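PDB 5UGR: malyl-CoA lyase/beta-methylmalyl-CoA lyase from Methylobacterium extorquens, which belongs to the HpcH/HpaI aldolase/citrate lyase family of TIM-barrel enzymes and carries a magnesium ion bound by acidic side chains. Local coordinates for residues Ala9-His14 with Arg157-Met161; Met145-Glu149 with Arg212-Ala216. All blocks are in the same frame, centred on the assembly; numbering follows the deposited sequence. Where two conformers were deposited one is given.

Overall arrangement
Strand 158-163 of the eight-stranded parallel barrel links the two contacts, whose centres lie 16 Å apart. Interaction 1 brings the segment ahead of the first barrel strand against the start of that strand; interaction 2 packs helices 142-146 and 148-151 on helix 207-220 outside it. Met161 joins them, since Met161 SD lies 3.8 Å from Val148 CG2 and Met161 O lies 3.4 Å from Met213 CE. In each contact an arginine meets a glutamate side-on, NE and NH2 each taking one carboxylate oxygen. Met213, by its side chain, is about 13 Å from a bound magnesium ion; the magnesium site seen in the structure is formed by Asp45, Glu140 and Asp167.

Interaction 1. Residues Ala9-His14 with Arg157-Met161; sequences ATPRLH and RLEAM
Glu159 reaches from the barrel strand to Arg12 in the segment 9-14, and its side chain can be followed outward atom by atom. At the root, Glu159 CB lies 4.1 Å from Ala9 CB, a methyl that also packs on the strand backbone, 3.7 Å from Glu159 CA. CG then stands anti to the carbonyl carbon (chi1 -54°), and the extended chain beyond it carries the carboxylate away from the strand. There Glu159 CD lies 3.9 Å from Thr10 CB, the two side chains passing at a slant. At the tip the two oxygens are divided between two nitrogens: Arg12 NE donates to Glu159 OE2 at 2.7 Å and Arg12 NH2 to Glu159 OE1 at 2.9 Å, the latter with an almost straight N-H...O angle of 171°. Both oxygens use their syn lone pairs, and the guanidinium and carboxylate planes are only 5° apart, so the paired groups form one nearly flat, side-on unit. Further along the strand, Ala160 CB meets the His14 ring obliquely, 4.3 Å from His14 CE1; the polar ring atoms of His14 turn to Glu17 and Arg223. In this TIM barrel the contact thus ties the segment preceding strand 16-21 to strand 158-163, near strand 223-226. Arg223 also forms a salt bridge with Glu159 OE2, so that oxygen is paired with two arginines. Two bonds from one guanidinium fix the rotation of the carboxylate, and the two nearby arginine charges would be expected to stabilise its ionised form.

Interaction 2. Residues Met145-Glu149 with Arg212-Ala216; sequences MANVE and RMLVA
Arg212 projects from helix 207-220 into the turn between two short helices, where its guanidinium meets Glu149 and the carbonyls of Met145 and Ala146. The grip on Glu149 is side-on: Arg212 NH2 donates to Glu149 OE1 at 2.8 Å with an N-H...O angle of 173°, and Arg212 NE to Glu149 OE2 at 2.9 Å. The planes of the flat groups are 27° apart, and NE meets OE2 on the syn side, somewhat out of the carboxylate plane. Met145 O sits over one guanidinium face, 3.1 Å from Arg212 CZ, with angles too poor for hydrogen bonding; Ala146 O receives only a weak bond from NH2. With chi1 at -169°, CG of Arg212 points away from its backbone N, and the extended chain carries the head past Val148, whose CG1 is 3.7 Å from Arg212 NE. Arg212 is thereby a knob in a hole formed by Met145, Ala146, Val148 and Glu149. These helices belong to the outer layer of the TIM barrel, and Val148 and Met213 also touch Ile139 and Met161 of its strands. Val148 CG2 packs on Met213 CG and, 4.0 Å away, on Ala216 CB. In the next shell a water donates to Glu149 OE2 at 2.7 Å and to Arg212 O, linking the carboxylate to the helix backbone from which its partner springs. Other subunits approach the contact: Phe208 of the second subunit and Val215 of the third pack on Arg212, and Tyr220 of the third subunit hydrogen-bonds Asn147 ND2, which also bonds Leu143 O.

Interaction 1. Residues Ala9-His14 with Arg157-Met161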
loop_
_atom_site.group_PDB
_atom_site.type_symbol
_atom_site.label_atom_id
_atom_site.label_comp_id
_atom_site.label_asym_id
_atom_site.label_seq_id
_atom_site.Cartn_x
_atom_site.Cartn_y
_atom_site.Cartn_z
ATOM N N ALA A 9 21.611 3.128 11.937
ATOM C CA ALA A 9 22.609 3.614 10.994
ATOM C C ALA A 9 23.986 3.687 11.619
ATOM O O ALA A 9 24.159 3.815 12.825
ATOM C CB ALA A 9 22.204 4.976 10.445
ATOM N N THR A 10 24.970 3.765 10.747
ATOM C CA THR A 10 26.349 4.020 11.126
ATOM C C THR A 10 26.437 5.109 12.166
ATOM O O THR A 10 25.945 6.214 11.879
ATOM C CB THR A 10 27.089 4.523 9.832
ATOM O OG1 THR A 10 27.021 3.484 8.812
ATOM C CG2 THR A 10 28.503 4.754 10.128
ATOM N N PRO A 11 27.056 4.868 13.348
ATOM C CA PRO A 11 26.919 5.815 14.483
ATOM C C PRO A 11 27.957 6.973 14.571
ATOM O O PRO A 11 28.862 6.912 15.407
ATOM C CB PRO A 11 27.022 4.897 15.712
ATOM C CG PRO A 11 27.907 3.772 15.268
ATOM C CD PRO A 11 27.715 3.619 13.766
ATOM N N ARG A 12 27.752 8.045 13.838
ATOM C CA ARG A 12 28.691 9.190 13.781
ATOM C C ARG A 12 28.292 10.236 14.780
ATOM O O ARG A 12 27.098 10.431 15.069
ATOM C CB ARG A 12 28.684 9.834 12.411
ATOM C CG ARG A 12 28.883 8.871 11.242
ATOM C CD ARG A 12 29.013 9.576 9.907
ATOM N NE ARG A 12 28.858 8.666 8.781
ATOM C CZ ARG A 12 29.806 8.313 7.918
ATOM N NH1 ARG A 12 31.109 8.641 8.082
ATOM N NH2 ARG A 12 29.456 7.577 6.906
ATOM N N LEU A 13 29.308 10.997 15.228
ATOM C CA LEU A 13 29.114 12.182 16.048
ATOM C C LEU A 13 28.676 13.322 15.136
ATOM O O LEU A 13 29.264 13.560 14.099
ATOM C CB LEU A 13 30.414 12.539 16.777
ATOM C CG LEU A 13 30.335 13.742 17.674
ATOM C CD1 LEU A 13 29.480 13.506 18.886
ATOM C CD2 LEU A 13 31.735 14.081 18.175
ATOM N N HIS A 14 27.566 13.955 15.468
ATOM C CA HIS A 14 26.888 14.877 14.567
ATOM C C HIS A 14 26.223 16.030 15.338
ATOM O O HIS A 14 25.049 16.346 15.140
ATOM C CB HIS A 14 25.872 14.049 13.777
ATOM C CG HIS A 14 25.351 14.691 12.556
ATOM N ND1 HIS A 14 24.837 13.949 11.507
ATOM C CD2 HIS A 14 25.248 15.981 12.189
ATOM C CE1 HIS A 14 24.472 14.765 10.544
ATOM N NE2 HIS A 14 24.688 15.999 10.946
ATOM N N ARG A 157 22.002 3.120 2.811
ATOM C CA ARG A 157 22.949 4.204 3.044
ATOM C C ARG A 157 22.462 5.297 3.914
ATOM O O ARG A 157 23.255 6.121 4.359
ATOM C CB ARG A 157 23.429 4.835 1.742
ATOM C CG ARG A 157 24.072 3.909 0.728
ATOM C CD ARG A 157 24.478 4.672 -0.521
ATOM N NE ARG A 157 25.033 3.830 -1.541
ATOM C CZ ARG A 157 26.323 3.527 -1.690
ATOM N NH1 ARG A 157 27.252 4.038 -0.893
ATOM N NH2 ARG A 157 26.666 2.717 -2.685
ATOM N N LEU A 158 21.134 5.391 4.109
ATOM C CA LEU A 158 20.585 6.532 4.798
ATOM C C LEU A 158 20.945 6.503 6.274
ATOM O O LEU A 158 20.756 5.494 6.965
ATOM C CB LEU A 158 19.054 6.582 4.613
ATOM C CG LEU A 158 18.348 7.840 5.109
ATOM C CD1 LEU A 158 18.906 9.081 4.447
ATOM C CD2 LEU A 158 16.843 7.723 4.800
ATOM N N GLU A 159 21.484 7.623 6.742
ATOM C CA GLU A 159 21.928 7.812 8.113
ATOM C C GLU A 159 21.256 8.906 8.915
ATOM O O GLU A 159 21.271 8.833 10.155
ATOM C CB GLU A 159 23.433 8.118 8.189
ATOM C CG GLU A 159 24.318 7.110 7.503
ATOM C CD GLU A 159 25.812 7.438 7.660
ATOM O OE1 GLU A 159 26.595 6.920 6.813
ATOM O OE2 GLU A 159 26.159 8.202 8.604
ATOM N N ALA A 160 20.664 9.903 8.262
ATOM C CA ALA A 160 20.299 11.151 8.960
ATOM C C ALA A 160 19.316 11.933 8.107
ATOM O O ALA A 160 19.326 11.814 6.876
ATOM C CB ALA A 160 21.547 11.987 9.187
ATOM N N MET A 161 18.501 12.748 8.781
ATOM C CA MET A 161 17.617 13.701 8.107
ATOM C C MET A 161 17.832 15.064 8.753
ATOM O O MET A 161 17.897 15.150 9.996
ATOM C CB MET A 161 16.126 13.317 8.231
ATOM C CG MET A 161 15.791 11.853 8.029
ATOM S SD MET A 161 14.009 11.459 8.104
ATOM C CE MET A 161 13.933 10.898 6.425
#

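Interaction 2. Residues Met145-Glu149 with Arg212-Ala216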
loop_
_atom_site.group_PDB
_atom_site.type_symbol
_atom_site.label_atom_id
_atom_site.label_comp_id
_atom_site.label_asym_id
_atom_site.label_seq_id
_atom_site.Cartn_x
_atom_site.Cartn_y
_atom_site.Cartn_z
ATOM N N MET A 145 7.871 16.321 3.863
ATOM C CA MET A 145 7.272 16.114 5.175
ATOM C C MET A 145 6.101 15.143 5.105
ATOM O O MET A 145 5.902 14.331 6.013
ATOM C CB MET A 145 6.839 17.456 5.758
ATOM C CG MET A 145 6.382 17.386 7.180
ATOM S SD MET A 145 7.616 16.816 8.393
ATOM C CE MET A 145 8.787 18.161 8.340
ATOM N N ALA A 146 5.295 15.240 4.054
ATOM C CA ALA A 146 4.147 14.331 3.874
ATOM C C ALA A 146 4.517 12.860 3.626
ATOM O O ALA A 146 3.691 11.960 3.818
ATOM C CB ALA A 146 3.303 14.839 2.731
ATOM N N ASN A 147 5.793 12.609 3.239
ATOM C CA ASN A 147 6.302 11.307 2.925
ATOM C C ASN A 147 7.482 10.909 3.817
ATOM O O ASN A 147 8.201 9.956 3.501
ATOM C CB ASN A 147 6.677 11.228 1.440
ATOM C CG ASN A 147 5.458 11.328 0.566
ATOM O OD1 ASN A 147 4.669 10.388 0.514
ATOM N ND2 ASN A 147 5.289 12.416 -0.085
ATOM N N VAL A 148 7.650 11.591 4.963
ATOM C CA VAL A 148 8.906 11.441 5.696
ATOM C C VAL A 148 9.129 10.045 6.248
ATOM O O VAL A 148 10.268 9.558 6.274
ATOM C CB VAL A 148 9.029 12.529 6.787
ATOM C CG1 VAL A 148 7.988 12.426 7.883
ATOM C CG2 VAL A 148 10.449 12.630 7.325
ATOM N N GLU A 149 8.056 9.369 6.667
ATOM C CA GLU A 149 8.196 8.046 7.223
ATOM C C GLU A 149 8.663 7.051 6.171
ATOM O O GLU A 149 9.515 6.198 6.433
ATOM C CB GLU A 149 6.876 7.578 7.844
ATOM C CG GLU A 149 6.372 8.462 8.969
ATOM C CD GLU A 149 5.543 9.674 8.543
ATOM O OE1 GLU A 149 5.217 9.947 7.273
ATOM O OE2 GLU A 149 5.220 10.381 9.559
ATOM N N ARG A 212 7.465 15.330 13.763
ATOM C CA ARG A 212 7.206 14.280 12.762
ATOM C C ARG A 212 8.481 13.744 12.185
ATOM O O ARG A 212 8.616 12.517 12.030
ATOM C CB ARG A 212 6.267 14.766 11.671
ATOM C CG ARG A 212 5.785 13.609 10.784
ATOM C CD ARG A 212 4.718 14.094 9.809
ATOM N NE ARG A 212 4.441 13.040 8.854
ATOM C CZ ARG A 212 3.641 13.162 7.825
ATOM N NH1 ARG A 212 3.013 14.329 7.579
ATOM N NH2 ARG A 212 3.571 12.146 6.976
ATOM N N MET A 213 9.413 14.636 11.867
ATOM C CA MET A 213 10.702 14.143 11.367
ATOM C C MET A 213 11.481 13.348 12.395
ATOM O O MET A 213 12.051 12.296 12.052
ATOM C CB MET A 213 11.557 15.307 10.837
ATOM C CG MET A 213 12.729 14.866 9.973
ATOM S SD MET A 213 13.953 16.129 9.640
ATOM C CE MET A 213 14.868 16.023 11.173
ATOM N N LEU A 214 11.450 13.812 13.639
ATOM C CA LEU A 214 12.074 13.080 14.745
ATOM C C LEU A 214 11.552 11.649 14.852
ATOM O O LEU A 214 12.325 10.690 14.983
ATOM C CB LEU A 214 11.841 13.817 16.045
ATOM C CG LEU A 214 12.260 13.090 17.347
ATOM C CD1 LEU A 214 13.707 13.287 17.600
ATOM C CD2 LEU A 214 11.395 13.479 18.483
ATOM N N VAL A 215 10.229 11.496 14.841
ATOM C CA VAL A 215 9.620 10.172 14.974
ATOM C C VAL A 215 10.067 9.273 13.808
ATOM O O VAL A 215 10.439 8.090 14.031
ATOM C CB VAL A 215 8.089 10.262 15.133
ATOM C CG1 VAL A 215 7.421 8.877 14.890
ATOM C CG2 VAL A 215 7.759 10.839 16.490
ATOM N N ALA A 216 10.106 9.809 12.595
ATOM C CA ALA A 216 10.544 8.995 11.469
ATOM C C ALA A 216 11.987 8.536 11.699
ATOM O O ALA A 216 12.359 7.384 11.419
ATOM C CB ALA A 216 10.426 9.788 10.174
HETATM O O HOH W 1 6.497 10.531 11.978
#